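Local coordinates for protein CarG (Serratia, PDB 4O7J) that takes part in intrinsic resistance to carbapenem antibiotics and is structurally related to lysozyme inhibitors, at residues 35-40 and 63-68; 78-83 and 91-96; 74-79 and 140-145. All coordinates share one frame; numbering follows the deposited sequence.

Contact 1 of 3, residues 35-40 and 63-68; sequences HPNLGL and TWFDYR
A short antiparallel beta ladder joins strand 37-45 to strand 64-65 here. L40 and W64 form a hydrogen-bonded pair, with W64 N donating to L40 O at 2.9 Å and L40 N returning a bond to W64 O. The next pair, G39 and F65, is non-hydrogen-bonded, and the F65 ring lies obliquely beside the glycine, with F65 CD1 3.8 Å from G39 CA. One more backbone bond follows, from D66 N to L38 O at 3.0 Å, nearly straight.

Beyond this bond, side chains take over from the backbone. The D66 carboxylate swings across to 35-40 because CG sits between the backbone N and the carbonyl carbon (chi1 82°). D66 OD2 then accepts a weak bond from L38 N at 3.4 Å. N37 slides past D66 in the opposite sense. Its ND2 points at D66 O, but the modelled distance is too short to be trusted in detail. A water ties P36 O, D66 OD1 and R68 NE together, reaching R68 at the edge of its guanidinium.

At the far end R68, extended from CG to NE, lays its guanidinium flat on the H35 ring. The guanidinium and ring centres of R68 and H35 are 3.8 Å apart and the planes differ by 6°. R68 NH2 lies over the middle of the ring and also bonds A73 O. H35 NE2 bonds D74, so both stacked groups are tied to the loop before strand 78-85.

At the other end, W64 meets the Y112 ring edge-to-face, while the F65 ring meets F62 of the second subunit. The contact is thus the end of a short antiparallel beta ladder, closed beyond its last backbone bond by a guanidinium-imidazole stack and a bridging water.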
loop_
_atom_site.group_PDB
_atom_site.type_symbol
_atom_site.label_atom_id
_atom_site.label_comp_id
_atom_site.label_asym_id
_atom_site.label_seq_id
_atom_site.Cartn_x
_atom_site.Cartn_y
_atom_site.Cartn_z
ATOM N N HIS A 35 -5.636 17.798 -7.800
ATOM C CA HIS A 35 -4.310 17.268 -7.540
ATOM C C HIS A 35 -4.363 15.812 -7.143
ATOM O O HIS A 35 -5.066 15.466 -6.216
ATOM C CB HIS A 35 -3.703 17.986 -6.355
ATOM C CG HIS A 35 -3.704 19.465 -6.511
ATOM N ND1 HIS A 35 -2.884 20.106 -7.403
ATOM C CD2 HIS A 35 -4.434 20.428 -5.906
ATOM C CE1 HIS A 35 -3.099 21.409 -7.341
ATOM N NE2 HIS A 35 -4.034 21.631 -6.438
ATOM N N PRO A 36 -3.653 14.931 -7.801
ATOM C CA PRO A 36 -3.358 13.630 -7.189
ATOM C C PRO A 36 -2.568 13.740 -5.896
ATOM O O PRO A 36 -1.752 14.592 -5.717
ATOM C CB PRO A 36 -2.487 12.939 -8.203
ATOM C CG PRO A 36 -2.487 13.775 -9.403
ATOM C CD PRO A 36 -2.907 15.133 -9.023
ATOM N N ASN A 37 -2.869 12.816 -5.012
ATOM C CA ASN A 37 -2.135 12.610 -3.816
ATOM C C ASN A 37 -1.020 11.635 -4.090
ATOM O O ASN A 37 -1.266 10.522 -4.400
ATOM C CB ASN A 37 -3.053 12.031 -2.788
ATOM C CG ASN A 37 -2.787 12.583 -1.467
ATOM O OD1 ASN A 37 -3.518 13.418 -0.960
ATOM N ND2 ASN A 37 -1.686 12.222 -0.954
ATOM N N LEU A 38 0.205 12.103 -3.992
ATOM C CA LEU A 38 1.357 11.239 -4.220
ATOM C C LEU A 38 1.646 10.433 -2.974
ATOM O O LEU A 38 1.515 10.912 -1.839
ATOM C CB LEU A 38 2.567 12.081 -4.560
ATOM C CG LEU A 38 2.557 12.843 -5.875
ATOM C CD1 LEU A 38 3.925 13.467 -6.043
ATOM C CD2 LEU A 38 2.240 11.921 -7.016
ATOM N N GLY A 39 2.022 9.191 -3.195
ATOM C CA GLY A 39 2.285 8.248 -2.149
ATOM C C GLY A 39 3.481 7.346 -2.389
ATOM O O GLY A 39 3.753 6.959 -3.551
ATOM N N LEU A 40 4.224 7.064 -1.318
ATOM C CA LEU A 40 5.340 6.114 -1.385
ATOM C C LEU A 40 4.951 4.808 -0.633
ATOM O O LEU A 40 4.503 4.864 0.530
ATOM C CB LEU A 40 6.527 6.689 -0.645
ATOM C CG LEU A 40 7.030 7.985 -1.233
ATOM C CD1 LEU A 40 8.150 8.549 -0.357
ATOM C CD2 LEU A 40 7.574 7.772 -2.632
ATOM N N THR A 63 0.854 2.913 2.870
ATOM C CA THR A 63 1.388 3.942 1.924
ATOM C C THR A 63 1.486 5.299 2.630
ATOM O O THR A 63 0.510 5.751 3.260
ATOM C CB THR A 63 0.480 3.966 0.677
ATOM O OG1 THR A 63 0.463 2.666 0.126
ATOM C CG2 THR A 63 0.929 4.959 -0.333
ATOM N N TRP A 64 2.629 5.968 2.450
ATOM C CA TRP A 64 2.887 7.301 2.912
ATOM C C TRP A 64 2.397 8.335 1.904
ATOM O O TRP A 64 2.958 8.454 0.830
ATOM C CB TRP A 64 4.397 7.549 3.162
ATOM C CG TRP A 64 5.041 6.643 4.139
ATOM C CD1 TRP A 64 5.383 5.343 3.931
ATOM C CD2 TRP A 64 5.476 6.966 5.457
ATOM N NE1 TRP A 64 5.938 4.809 5.044
ATOM C CE2 TRP A 64 5.985 5.772 6.028
ATOM C CE3 TRP A 64 5.469 8.156 6.235
ATOM C CZ2 TRP A 64 6.604 5.746 7.291
ATOM C CZ3 TRP A 64 5.973 8.086 7.550
ATOM C CH2 TRP A 64 6.554 6.905 8.055
ATOM N N PHE A 65 1.345 9.085 2.262
ATOM C CA PHE A 65 0.758 10.029 1.364
ATOM C C PHE A 65 1.097 11.467 1.759
ATOM O O PHE A 65 1.189 11.813 2.976
ATOM C CB PHE A 65 -0.771 9.869 1.336
ATOM C CG PHE A 65 -1.258 8.694 0.547
ATOM C CD1 PHE A 65 -1.245 8.686 -0.821
ATOM C CD2 PHE A 65 -1.763 7.605 1.217
ATOM C CE1 PHE A 65 -1.751 7.637 -1.536
ATOM C CE2 PHE A 65 -2.234 6.501 0.506
ATOM C CZ PHE A 65 -2.236 6.538 -0.861
ATOM N N ASP A 66 1.204 12.296 0.760
ATOM C CA ASP A 66 1.160 13.733 0.965
ATOM C C ASP A 66 -0.275 14.179 1.239
ATOM O O ASP A 66 -1.230 13.411 0.974
ATOM C CB ASP A 66 1.884 14.499 -0.149
ATOM C CG ASP A 66 1.035 14.711 -1.398
ATOM O OD1 ASP A 66 -0.210 14.791 -1.337
ATOM O OD2 ASP A 66 1.649 14.753 -2.489
ATOM N N TYR A 67 -0.453 15.320 1.855
ATOM C CA TYR A 67 -1.765 15.745 2.233
ATOM C C TYR A 67 -1.935 17.202 1.978
ATOM O O TYR A 67 -1.046 17.950 2.209
ATOM C CB TYR A 67 -2.027 15.436 3.689
ATOM C CG TYR A 67 -2.176 13.954 4.000
ATOM C CD1 TYR A 67 -3.340 13.260 3.703
ATOM C CD2 TYR A 67 -1.172 13.254 4.593
ATOM C CE1 TYR A 67 -3.469 11.917 4.009
ATOM C CE2 TYR A 67 -1.282 11.929 4.887
ATOM C CZ TYR A 67 -2.434 11.266 4.609
ATOM O OH TYR A 67 -2.506 9.953 4.926
ATOM N N ARG A 68 -3.099 17.572 1.476
ATOM C CA ARG A 68 -3.467 18.974 1.345
ATOM C C ARG A 68 -4.614 19.406 2.240
ATOM O O ARG A 68 -5.387 18.613 2.679
ATOM C CB ARG A 68 -3.799 19.312 -0.087
ATOM C CG ARG A 68 -2.727 18.936 -1.044
ATOM C CD ARG A 68 -3.064 19.281 -2.448
ATOM N NE ARG A 68 -2.046 18.746 -3.292
ATOM C CZ ARG A 68 -1.207 19.444 -4.011
ATOM N NH1 ARG A 68 -0.271 18.848 -4.715
ATOM N NH2 ARG A 68 -1.322 20.733 -4.063
HETATM O O HOH W 1 -2.027 15.953 -3.056
HETATM O O HOH W 2 -5.073 15.842 0.675
#

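Contact 2 of 3, residues 78-83 and 91-96; sequences QDNRLF and LVTARK
Q78 and R95 form a non-hydrogen-bonded pair near one end of the hairpin built by strands 78-85 and 88-96. Q78 puts CG anti to its own N (chi1 -175°) and runs outward over the partner strand. Q78 CB lies 3.9 Å from A94 O. Q78 CG packs on T93 CG2 at 3.9 Å. Q78 CD reaches R95 CD. At the tip Q78 OE1 lies 3.2 Å from R95 CD, an aliphatic carbon, while Q78 NE2 sits 3.8 Å from T93 CG2.

On the same face, N80 and T93 lie side by side and point the same way. T93 OG1 donates to N80 OD1 at 2.7 Å, in the carbonyl plane. N80 ND2 turns to F65 O, a weak bond. L82 and L91 follow with apolar contact. On the other face F83 CD1 packs on V92 CG2 at 3.7 Å.

The backbone rungs come in pairs. D79 exchanges bonds with A94, and R81 with V92; D79 N reaches A94 O at 2.8 Å.

The chemistry changes along the hairpin. Apolar groups pack at the F83 end and an amide-hydroxyl bond fixes the middle. The Q78 and R95 side chains meet without a hydrogen bond between them, so the backbone bonds of D79 and A94 hold that end.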
loop_
_atom_site.group_PDB
_atom_site.type_symbol
_atom_site.label_atom_id
_atom_site.label_comp_id
_atom_site.label_asym_id
_atom_site.label_seq_id
_atom_site.Cartn_x
_atom_site.Cartn_y
_atom_site.Cartn_z
ATOM N N GLN A 78 1.451 18.174 4.337
ATOM C CA GLN A 78 2.318 17.120 4.719
ATOM C C GLN A 78 2.937 16.520 3.459
ATOM O O GLN A 78 2.243 16.348 2.437
ATOM C CB GLN A 78 1.545 16.062 5.525
ATOM C CG GLN A 78 2.360 14.923 6.100
ATOM C CD GLN A 78 1.698 14.305 7.364
ATOM O OE1 GLN A 78 0.965 14.963 8.088
ATOM N NE2 GLN A 78 1.989 13.082 7.637
ATOM N N ASP A 79 4.245 16.226 3.538
ATOM C CA ASP A 79 4.992 15.597 2.429
ATOM C C ASP A 79 5.951 14.598 2.984
ATOM O O ASP A 79 6.248 14.602 4.183
ATOM C CB ASP A 79 5.739 16.610 1.600
ATOM C CG ASP A 79 6.057 16.155 0.198
ATOM O OD1 ASP A 79 5.581 15.081 -0.294
ATOM O OD2 ASP A 79 6.818 16.916 -0.438
ATOM N N ASN A 80 6.388 13.671 2.145
ATOM C CA ASN A 80 7.418 12.707 2.483
ATOM C C ASN A 80 8.448 12.663 1.406
ATOM O O ASN A 80 8.110 12.750 0.236
ATOM C CB ASN A 80 6.801 11.297 2.687
ATOM C CG ASN A 80 5.639 11.322 3.616
ATOM O OD1 ASN A 80 5.804 11.321 4.818
ATOM N ND2 ASN A 80 4.453 11.362 3.063
ATOM N N ARG A 81 9.728 12.542 1.782
ATOM C CA ARG A 81 10.766 12.516 0.797
ATOM C C ARG A 81 11.913 11.629 1.257
ATOM O O ARG A 81 12.281 11.650 2.409
ATOM C CB ARG A 81 11.205 13.968 0.431
ATOM C CG ARG A 81 12.162 14.075 -0.742
ATOM C CD ARG A 81 12.331 15.509 -1.276
ATOM N NE ARG A 81 11.088 16.114 -1.709
ATOM C CZ ARG A 81 10.964 17.391 -2.097
ATOM N NH1 ARG A 81 12.008 18.199 -2.094
ATOM N NH2 ARG A 81 9.773 17.845 -2.439
ATOM N N LEU A 82 12.454 10.847 0.313
ATOM C CA LEU A 82 13.593 10.010 0.561
ATOM C C LEU A 82 14.917 10.655 0.282
ATOM O O LEU A 82 15.110 11.307 -0.781
ATOM C CB LEU A 82 13.411 8.724 -0.245
ATOM C CG LEU A 82 13.937 7.392 0.186
ATOM C CD1 LEU A 82 13.463 6.924 1.546
ATOM C CD2 LEU A 82 13.638 6.420 -0.959
ATOM N N PHE A 83 15.833 10.510 1.236
ATOM C CA PHE A 83 17.209 10.974 1.127
ATOM C C PHE A 83 18.152 9.809 1.368
ATOM O O PHE A 83 17.795 8.823 1.988
ATOM C CB PHE A 83 17.468 12.038 2.178
ATOM C CG PHE A 83 16.726 13.294 1.930
ATOM C CD1 PHE A 83 15.428 13.429 2.358
ATOM C CD2 PHE A 83 17.328 14.373 1.194
ATOM C CE1 PHE A 83 14.712 14.592 2.103
ATOM C CE2 PHE A 83 16.632 15.522 0.974
ATOM C CZ PHE A 83 15.302 15.631 1.407
ATOM N N LEU A 91 13.902 8.485 5.461
ATOM C CA LEU A 91 12.613 9.021 5.074
ATOM C C LEU A 91 12.313 10.245 5.936
ATOM O O LEU A 91 12.385 10.151 7.160
ATOM C CB LEU A 91 11.568 7.957 5.264
ATOM C CG LEU A 91 10.160 8.401 4.833
ATOM C CD1 LEU A 91 10.045 8.783 3.348
ATOM C CD2 LEU A 91 9.215 7.270 5.174
ATOM N N VAL A 92 11.952 11.345 5.326
ATOM C CA VAL A 92 11.743 12.607 5.997
ATOM C C VAL A 92 10.361 13.143 5.713
ATOM O O VAL A 92 9.995 13.404 4.555
ATOM C CB VAL A 92 12.787 13.631 5.616
ATOM C CG1 VAL A 92 12.599 14.889 6.498
ATOM C CG2 VAL A 92 14.180 13.033 5.835
ATOM N N THR A 93 9.571 13.243 6.779
ATOM C CA THR A 93 8.210 13.755 6.694
ATOM C C THR A 93 8.265 15.230 7.035
ATOM O O THR A 93 8.731 15.593 8.127
ATOM C CB THR A 93 7.205 12.998 7.599
ATOM O OG1 THR A 93 7.145 11.629 7.190
ATOM C CG2 THR A 93 5.787 13.586 7.497
ATOM N N ALA A 94 7.790 16.080 6.119
ATOM C CA ALA A 94 7.607 17.507 6.434
ATOM C C ALA A 94 6.137 17.741 6.750
ATOM O O ALA A 94 5.226 17.373 5.930
ATOM C CB ALA A 94 7.999 18.315 5.261
ATOM N N ARG A 95 5.828 18.404 7.864
ATOM C CA ARG A 95 4.445 18.641 8.212
ATOM C C ARG A 95 4.304 20.083 8.727
ATOM O O ARG A 95 5.078 20.485 9.573
ATOM C CB ARG A 95 3.997 17.648 9.323
ATOM C CG ARG A 95 2.526 17.793 9.724
ATOM C CD ARG A 95 1.982 16.670 10.597
ATOM N NE ARG A 95 2.604 16.754 11.910
ATOM C CZ ARG A 95 2.230 17.579 12.905
ATOM N NH1 ARG A 95 1.182 18.391 12.810
ATOM N NH2 ARG A 95 2.929 17.574 14.026
ATOM N N LYS A 96 3.290 20.799 8.246
ATOM C CA LYS A 96 2.832 22.090 8.851
ATOM C C LYS A 96 2.225 21.822 10.184
ATOM O O LYS A 96 1.290 20.994 10.315
ATOM C CB LYS A 96 1.889 22.813 7.925
ATOM C CG LYS A 96 2.526 23.160 6.586
ATOM C CD LYS A 96 1.732 24.110 5.739
ATOM C CE LYS A 96 1.670 25.489 6.372
ATOM N NZ LYS A 96 0.862 26.373 5.585
#

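Contact 3 of 3, residues 74-79 and 140-145; sequences DFLVQD and YQSADE
L76 and S142 make the tight centre of this contact. L76 N donates to S142 OG at 2.8 Å, almost straight at 175°. S142 puts OG anti to its backbone N (chi1 -171°), which turns the hydroxyl to the 74-79 backbone. L76 O in turn accepts from A143 N, also at 2.8 Å. The amide and carbonyl of one residue are therefore both held by the loop. S142 OG also donates to D144 OD1, though that modelled bond is very short and its exact length is doubtful. Within the loop S142 N bonds E145 OE1, and E145 N bonds S142 O. These bonds fix the start of the 3-10 segment that begins at A143.

The F75 ring extends this bonded centre. Q141 NE2 stands 3.3 Å above the centre of the F75 ring, with the amide plane turned 64° from the ring. The same NE2 bonds F102 O. F75 CB packs on S142 CB at 3.7 Å, and A143 CB rests on V77 O at the same distance.

The D79-D144 edge is different: no hydrogen bond crosses between the segments there. L76 CD1 meets D144 OD1 at 3.7 Å, the two side chains crossing at about a right angle. D79 OD2 approaches D144 CB at 3.2 Å and also has a long, weak ion pair with R81 NH2. The charged oxygens D79 OD2 and D144 OD1 stay 4.8 Å apart, and their like charges probably discourage a closer approach.

V77 and Q78 both face Y67 in a classic beta bulge. The loop 140-145, which follows strand 126-135 and precedes helix 152-155, lies against this bulge. From there A143 also touches A94 of strand 88-96.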
loop_
_atom_site.group_PDB
_atom_site.type_symbol
_atom_site.label_atom_id
_atom_site.label_comp_id
_atom_site.label_asym_id
_atom_site.label_seq_id
_atom_site.Cartn_x
_atom_site.Cartn_y
_atom_site.Cartn_z
ATOM N N ASP A 74 -3.130 24.693 -3.535
ATOM C CA ASP A 74 -1.891 24.573 -4.279
ATOM C C ASP A 74 -0.669 24.586 -3.319
ATOM O O ASP A 74 0.347 25.138 -3.591
ATOM C CB ASP A 74 -1.856 25.646 -5.373
ATOM C CG ASP A 74 -3.155 25.662 -6.208
ATOM O OD1 ASP A 74 -3.687 24.599 -6.517
ATOM O OD2 ASP A 74 -3.667 26.740 -6.535
ATOM N N PHE A 75 -0.827 23.932 -2.194
ATOM C CA PHE A 75 0.282 23.698 -1.313
ATOM C C PHE A 75 0.049 22.463 -0.498
ATOM O O PHE A 75 -1.041 22.061 -0.386
ATOM C CB PHE A 75 0.496 24.908 -0.423
ATOM C CG PHE A 75 -0.643 25.218 0.484
ATOM C CD1 PHE A 75 -1.669 26.049 0.089
ATOM C CD2 PHE A 75 -0.680 24.701 1.759
ATOM C CE1 PHE A 75 -2.686 26.339 0.936
ATOM C CE2 PHE A 75 -1.722 24.977 2.590
ATOM C CZ PHE A 75 -2.730 25.786 2.168
ATOM N N LEU A 76 1.116 21.887 0.023
ATOM C CA LEU A 76 1.035 20.716 0.836
ATOM C C LEU A 76 1.049 21.135 2.316
ATOM O O LEU A 76 1.869 21.974 2.753
ATOM C CB LEU A 76 2.224 19.843 0.547
ATOM C CG LEU A 76 2.222 19.255 -0.888
ATOM C CD1 LEU A 76 3.466 18.449 -1.108
ATOM C CD2 LEU A 76 1.002 18.410 -1.108
ATOM N N VAL A 77 0.280 20.406 3.077
ATOM C CA VAL A 77 0.348 20.392 4.529
ATOM C C VAL A 77 1.281 19.265 5.075
ATOM O O VAL A 77 1.818 19.388 6.149
ATOM C CB VAL A 77 -1.042 20.387 5.173
ATOM C CG1 VAL A 77 -1.804 21.684 4.825
ATOM C CG2 VAL A 77 -1.839 19.218 4.694
ATOM N N GLN A 78 1.451 18.174 4.337
ATOM C CA GLN A 78 2.318 17.120 4.719
ATOM C C GLN A 78 2.937 16.520 3.459
ATOM O O GLN A 78 2.243 16.348 2.437
ATOM C CB GLN A 78 1.545 16.062 5.525
ATOM C CG GLN A 78 2.360 14.923 6.100
ATOM C CD GLN A 78 1.698 14.305 7.364
ATOM O OE1 GLN A 78 0.965 14.963 8.088
ATOM N NE2 GLN A 78 1.989 13.082 7.637
ATOM N N ASP A 79 4.245 16.226 3.538
ATOM C CA ASP A 79 4.992 15.597 2.429
ATOM C C ASP A 79 5.951 14.598 2.984
ATOM O O ASP A 79 6.248 14.602 4.183
ATOM C CB ASP A 79 5.739 16.610 1.600
ATOM C CG ASP A 79 6.057 16.155 0.198
ATOM O OD1 ASP A 79 5.581 15.081 -0.294
ATOM O OD2 ASP A 79 6.818 16.916 -0.438
ATOM N N TYR A 140 6.901 28.515 6.196
ATOM C CA TYR A 140 6.667 28.212 4.769
ATOM C C TYR A 140 5.182 28.061 4.509
ATOM O O TYR A 140 4.436 27.640 5.384
ATOM C CB TYR A 140 7.335 26.875 4.350
ATOM C CG TYR A 140 8.848 26.849 4.443
ATOM C CD1 TYR A 140 9.635 27.474 3.477
ATOM C CD2 TYR A 140 9.473 26.257 5.502
ATOM C CE1 TYR A 140 11.042 27.435 3.526
ATOM C CE2 TYR A 140 10.855 26.201 5.567
ATOM C CZ TYR A 140 11.627 26.818 4.597
ATOM O OH TYR A 140 12.979 26.756 4.712
ATOM N N GLN A 141 4.793 28.326 3.288
ATOM C CA GLN A 141 3.457 28.085 2.823
ATOM C C GLN A 141 3.202 26.554 2.592
ATOM O O GLN A 141 2.126 26.096 2.919
ATOM C CB GLN A 141 3.196 28.816 1.532
ATOM C CG GLN A 141 1.799 28.634 0.953
ATOM C CD GLN A 141 0.737 29.176 1.848
ATOM O OE1 GLN A 141 0.740 30.375 2.091
ATOM N NE2 GLN A 141 -0.209 28.309 2.356
ATOM N N SER A 142 4.157 25.864 1.993
ATOM C CA SER A 142 3.981 24.463 1.627
ATOM C C SER A 142 5.046 23.652 2.313
ATOM O O SER A 142 6.219 24.089 2.452
ATOM C CB SER A 142 4.066 24.319 0.076
ATOM O OG SER A 142 3.689 23.007 -0.324
ATOM N N ALA A 143 4.655 22.509 2.883
ATOM C CA ALA A 143 5.571 21.719 3.731
ATOM C C ALA A 143 6.818 21.265 2.996
ATOM O O ALA A 143 7.900 21.262 3.578
ATOM C CB ALA A 143 4.843 20.494 4.324
ATOM N N ASP A 144 6.690 20.976 1.704
ATOM C CA ASP A 144 7.807 20.517 0.891
ATOM C C ASP A 144 8.903 21.612 0.735
ATOM O O ASP A 144 10.061 21.272 0.462
ATOM C CB ASP A 144 7.346 20.089 -0.497
ATOM C CG ASP A 144 6.547 21.155 -1.166
ATOM O OD1 ASP A 144 5.500 21.504 -0.589
ATOM O OD2 ASP A 144 6.977 21.673 -2.203
ATOM N N GLU A 145 8.539 22.863 0.964
ATOM C CA GLU A 145 9.557 23.897 0.907
ATOM C C GLU A 145 10.663 23.730 1.979
ATOM O O GLU A 145 11.759 24.161 1.766
ATOM C CB GLU A 145 8.939 25.267 0.950
ATOM C CG GLU A 145 8.108 25.703 -0.241
ATOM C CD GLU A 145 7.510 27.060 0.101
ATOM O OE1 GLU A 145 6.386 27.094 0.558
ATOM O OE2 GLU A 145 8.279 28.052 0.077
#

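In the fold
Contacts 2 and 3 both use strand 78-85, and contact 1 joins them through Y67, which probably bonds the backbone of V77 and Q78. Contacts 2 and 3 share Q78 and D79, with centres about 10 Å apart. Contact 1 lies about 11 Å from contact 2 and 12 Å from contact 3, centre to centre. V77 couples all three: its N probably bonds Y67 O at 2.9 Å, and its O probably accepts from K96 N. K96 NZ also probably bonds Q141 O at 3.0 Å, joining contact 2 to the loop of contact 3. The bound sodium ion, held by D14, N16, D18, L20 and D22, is separate: the L82 side chain of contact 2 is about 12 Å from it.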